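Local coordinates for protein uroporphyrin-III C-methyltransferase (Thermus thermophilus, PDB 1VE2) that probably transfers methyl groups from S-adenosylmethionine to uroporphyrinogen III in the biosynthesis of modified tetrapyrroles, at residues A[8-20]-A[36-48]. Residues are numbered along the deposited sequence; the frame is centred on the assembly and turned at random.
Sequences VGAGFGGPEHLTL and RLVHPGVLALAKG
The imidazole of H39 lies flat against the backbone of G14, whose CA sits 3.8 Å from the ring centroid and only 8° off the ring normal, a CH-pi contact over the face. With CG anti to the backbone N (chi1 -166°), the ring is laid over G14, while H39 CB comes to 3.2 Å from G13 O. H39 is also the N-cap of helix 40-43: its ND1 accepts from G41 N at 2.8 Å, with the donor close to the ring plane, and this bond, together with G14 over one face, restrains the turn of the imidazole. W190 adds an edge-to-face ring contact. Replacing H39 with an alanine would probably leave G41 N without its capping acceptor and open a gap over G14. Next to the histidine, P15 rests on the first turn of the helix, its CG and CD packed over G41, where a side chain at this position would collide with the proline ring. Residues 10-19 form the glycine-rich connection from strand 4-9 of the parallel sheet to helix 20-28, and their GAGFGGPEHLT sequence is the N-terminal signature of this tetrapyrrole methylase family; helix 40-43 follows strand 31-34 of the same sheet. V42 fills the inside of the 10-18 loop. With CG1 anti to its backbone N (chi1 176°), that methyl lies between the two ends, meeting A10 CB at 4.0 Å as well as both methyls of L18, and CG2 is turned to G13 O and the CA of P15 in the middle. At the more exposed end, L45 CD1 lies 3.6 Å from P15 CB and 3.9 Å from L18 CD1, the two leucines running past each other in opposite senses. Deeper in, A10 CB also touches V38 CG1, and both side chains pack on L84 of strand 80-85.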
loop_
_atom_site.group_PDB
_atom_site.type_symbol
_atom_site.label_atom_id
_atom_site.label_comp_id
_atom_site.label_asym_id
_atom_site.label_seq_id
_atom_site.Cartn_x
_atom_site.Cartn_y
_atom_site.Cartn_z
ATOM N N VAL A 8 10.574 10.367 -0.462
ATOM C CA VAL A 8 10.710 9.079 0.219
ATOM C C VAL A 8 9.656 8.691 1.237
ATOM O O VAL A 8 9.300 9.482 2.108
ATOM C CB VAL A 8 12.088 9.019 0.937
ATOM C CG1 VAL A 8 12.327 7.621 1.552
ATOM C CG2 VAL A 8 13.187 9.398 -0.043
ATOM N N GLY A 9 9.181 7.455 1.125
ATOM C CA GLY A 9 8.206 6.937 2.064
ATOM C C GLY A 9 8.933 6.305 3.243
ATOM O O GLY A 9 9.849 5.501 3.055
ATOM N N ALA A 10 8.533 6.665 4.461
ATOM C CA ALA A 10 9.165 6.118 5.657
ATOM C C ALA A 10 8.440 4.884 6.185
ATOM O O ALA A 10 8.875 4.279 7.163
ATOM C CB ALA A 10 9.218 7.190 6.758
ATOM N N GLY A 11 7.345 4.501 5.541
ATOM C CA GLY A 11 6.608 3.350 6.025
ATOM C C GLY A 11 5.723 3.812 7.170
ATOM O O GLY A 11 5.767 4.980 7.543
ATOM N N PHE A 12 4.941 2.904 7.739
ATOM C CA PHE A 12 4.015 3.248 8.822
ATOM C C PHE A 12 4.619 3.223 10.230
ATOM O O PHE A 12 4.032 3.772 11.171
ATOM C CB PHE A 12 2.823 2.286 8.780
ATOM C CG PHE A 12 3.167 0.886 9.205
ATOM C CD1 PHE A 12 3.172 0.531 10.551
ATOM C CD2 PHE A 12 3.565 -0.058 8.268
ATOM C CE1 PHE A 12 3.574 -0.741 10.955
ATOM C CE2 PHE A 12 3.967 -1.328 8.667
ATOM C CZ PHE A 12 3.974 -1.669 10.015
ATOM N N GLY A 13 5.776 2.586 10.384
ATOM C CA GLY A 13 6.376 2.503 11.705
ATOM C C GLY A 13 7.892 2.469 11.775
ATOM O O GLY A 13 8.565 3.373 11.292
ATOM N N GLY A 14 8.418 1.418 12.398
ATOM C CA GLY A 14 9.853 1.269 12.558
ATOM C C GLY A 14 10.633 1.158 11.266
ATOM O O GLY A 14 10.058 0.892 10.206
ATOM N N PRO A 15 11.966 1.331 11.329
ATOM C CA PRO A 15 12.819 1.252 10.141
ATOM C C PRO A 15 12.874 -0.110 9.464
ATOM O O PRO A 15 13.318 -0.212 8.320
ATOM C CB PRO A 15 14.182 1.708 10.660
ATOM C CG PRO A 15 14.175 1.252 12.079
ATOM C CD PRO A 15 12.768 1.587 12.542
ATOM N N GLU A 16 12.412 -1.155 10.146
ATOM C CA GLU A 16 12.439 -2.494 9.553
ATOM C C GLU A 16 11.495 -2.581 8.353
ATOM O O GLU A 16 11.638 -3.474 7.509
ATOM C CB GLU A 16 12.050 -3.553 10.586
ATOM C CG GLU A 16 10.581 -3.532 10.947
ATOM C CD GLU A 16 10.303 -4.202 12.261
ATOM O OE1 GLU A 16 10.757 -5.351 12.453
ATOM O OE2 GLU A 16 9.623 -3.578 13.104
ATOM N N HIS A 17 10.530 -1.661 8.279
ATOM C CA HIS A 17 9.595 -1.643 7.156
ATOM C C HIS A 17 10.031 -0.717 6.024
ATOM O O HIS A 17 9.335 -0.598 5.015
ATOM C CB HIS A 17 8.188 -1.275 7.635
ATOM C CG HIS A 17 7.629 -2.251 8.619
ATOM N ND1 HIS A 17 7.390 -3.570 8.298
ATOM C CD2 HIS A 17 7.333 -2.122 9.933
ATOM C CE1 HIS A 17 6.974 -4.213 9.374
ATOM N NE2 HIS A 17 6.932 -3.357 10.379
ATOM N N LEU A 18 11.171 -0.049 6.197
ATOM C CA LEU A 18 11.709 0.811 5.145
ATOM C C LEU A 18 12.113 -0.119 4.007
ATOM O O LEU A 18 12.472 -1.258 4.259
ATOM C CB LEU A 18 12.975 1.533 5.615
ATOM C CG LEU A 18 12.859 2.800 6.449
ATOM C CD1 LEU A 18 14.244 3.254 6.913
ATOM C CD2 LEU A 18 12.188 3.878 5.600
ATOM N N THR A 19 12.060 0.354 2.767
ATOM C CA THR A 19 12.487 -0.483 1.647
ATOM C C THR A 19 13.992 -0.298 1.513
ATOM O O THR A 19 14.557 0.627 2.087
ATOM C CB THR A 19 11.842 -0.066 0.321
ATOM O OG1 THR A 19 12.264 1.264 -0.027
ATOM C CG2 THR A 19 10.325 -0.122 0.438
ATOM N N LEU A 20 14.638 -1.164 0.743
ATOM C CA LEU A 20 16.085 -1.073 0.578
ATOM C C LEU A 20 16.508 0.228 -0.104
ATOM O O LEU A 20 17.547 0.798 0.238
ATOM C CB LEU A 20 16.603 -2.284 -0.212
ATOM C CG LEU A 20 16.253 -3.667 0.361
ATOM C CD1 LEU A 20 17.083 -4.734 -0.350
ATOM C CD2 LEU A 20 16.532 -3.712 1.862
ATOM N N ARG A 36 7.243 15.722 11.080
ATOM C CA ARG A 36 7.487 15.701 12.522
ATOM C C ARG A 36 7.237 14.324 13.139
ATOM O O ARG A 36 7.983 13.883 14.009
ATOM C CB ARG A 36 6.571 16.706 13.235
ATOM C CG ARG A 36 6.660 18.146 12.755
ATOM C CD ARG A 36 7.825 18.892 13.386
ATOM N NE ARG A 36 7.774 20.320 13.076
ATOM C CZ ARG A 36 8.626 21.224 13.551
ATOM N NH1 ARG A 36 9.608 20.858 14.367
ATOM N NH2 ARG A 36 8.496 22.501 13.213
ATOM N N LEU A 37 6.182 13.654 12.687
ATOM C CA LEU A 37 5.806 12.348 13.230
ATOM C C LEU A 37 6.525 11.132 12.635
ATOM O O LEU A 37 6.007 10.019 12.704
ATOM C CB LEU A 37 4.289 12.158 13.090
ATOM C CG LEU A 37 3.470 11.542 14.237
ATOM C CD1 LEU A 37 1.987 11.677 13.905
ATOM C CD2 LEU A 37 3.834 10.077 14.461
ATOM N N VAL A 38 7.702 11.323 12.048
ATOM C CA VAL A 38 8.423 10.180 11.486
ATOM C C VAL A 38 9.136 9.423 12.604
ATOM O O VAL A 38 9.803 10.027 13.445
ATOM C CB VAL A 38 9.442 10.622 10.407
ATOM C CG1 VAL A 38 10.385 9.472 10.070
ATOM C CG2 VAL A 38 8.698 11.054 9.146
ATOM N N HIS A 39 8.978 8.102 12.606
ATOM C CA HIS A 39 9.572 7.230 13.616
ATOM C C HIS A 39 11.047 7.537 13.868
ATOM O O HIS A 39 11.830 7.701 12.930
ATOM C CB HIS A 39 9.405 5.767 13.193
ATOM C CG HIS A 39 9.669 4.778 14.287
ATOM N ND1 HIS A 39 10.936 4.503 14.759
ATOM C CD2 HIS A 39 8.825 3.982 14.989
ATOM C CE1 HIS A 39 10.861 3.577 15.699
ATOM N NE2 HIS A 39 9.592 3.244 15.857
ATOM N N PRO A 40 11.440 7.625 15.151
ATOM C CA PRO A 40 12.819 7.914 15.561
ATOM C C PRO A 40 13.850 6.986 14.927
ATOM O O PRO A 40 14.930 7.428 14.537
ATOM C CB PRO A 40 12.770 7.759 17.081
ATOM C CG PRO A 40 11.365 8.170 17.417
ATOM C CD PRO A 40 10.561 7.486 16.328
ATOM N N GLY A 41 13.508 5.703 14.831
ATOM C CA GLY A 41 14.411 4.725 14.249
ATOM C C GLY A 41 14.699 4.990 12.786
ATOM O O GLY A 41 15.778 4.664 12.284
ATOM N N VAL A 42 13.723 5.562 12.085
ATOM C CA VAL A 42 13.913 5.888 10.680
ATOM C C VAL A 42 14.796 7.126 10.566
ATOM O O VAL A 42 15.748 7.150 9.785
ATOM C CB VAL A 42 12.559 6.143 9.963
ATOM C CG1 VAL A 42 12.800 6.571 8.531
ATOM C CG2 VAL A 42 11.706 4.874 9.993
ATOM N N LEU A 43 14.495 8.161 11.348
ATOM C CA LEU A 43 15.303 9.379 11.289
ATOM C C LEU A 43 16.772 9.068 11.611
ATOM O O LEU A 43 17.682 9.597 10.980
ATOM C CB LEU A 43 14.768 10.435 12.274
ATOM C CG LEU A 43 13.358 10.978 11.993
ATOM C CD1 LEU A 43 12.955 11.968 13.086
ATOM C CD2 LEU A 43 13.329 11.656 10.621
ATOM N N ALA A 44 16.992 8.194 12.586
ATOM C CA ALA A 44 18.344 7.823 12.997
ATOM C C ALA A 44 19.195 7.274 11.849
ATOM O O ALA A 44 20.422 7.353 11.888
ATOM C CB ALA A 44 18.276 6.811 14.123
ATOM N N LEU A 45 18.551 6.725 10.824
ATOM C CA LEU A 45 19.281 6.179 9.682
ATOM C C LEU A 45 19.690 7.234 8.651
ATOM O O LEU A 45 20.472 6.956 7.739
ATOM C CB LEU A 45 18.453 5.086 9.013
ATOM C CG LEU A 45 18.455 3.774 9.802
ATOM C CD1 LEU A 45 17.298 2.878 9.366
ATOM C CD2 LEU A 45 19.803 3.081 9.584
ATOM N N ALA A 46 19.165 8.446 8.790
ATOM C CA ALA A 46 19.519 9.516 7.867
ATOM C C ALA A 46 20.893 10.058 8.260
ATOM O O ALA A 46 21.112 10.432 9.412
ATOM C CB ALA A 46 18.478 10.622 7.925
ATOM N N LYS A 47 21.823 10.091 7.314
ATOM C CA LYS A 47 23.160 10.590 7.616
ATOM C C LYS A 47 23.397 12.021 7.157
ATOM O O LYS A 47 24.519 12.527 7.213
ATOM C CB LYS A 47 24.209 9.647 7.028
ATOM C CG LYS A 47 24.281 8.344 7.812
ATOM C CD LYS A 47 25.314 7.381 7.284
ATOM C CE LYS A 47 25.394 6.164 8.199
ATOM N NZ LYS A 47 26.247 5.090 7.626
ATOM N N GLY A 48 22.331 12.669 6.700
ATOM C CA GLY A 48 22.434 14.046 6.261
ATOM C C GLY A 48 21.811 14.948 7.307
ATOM O O GLY A 48 21.502 14.505 8.414
#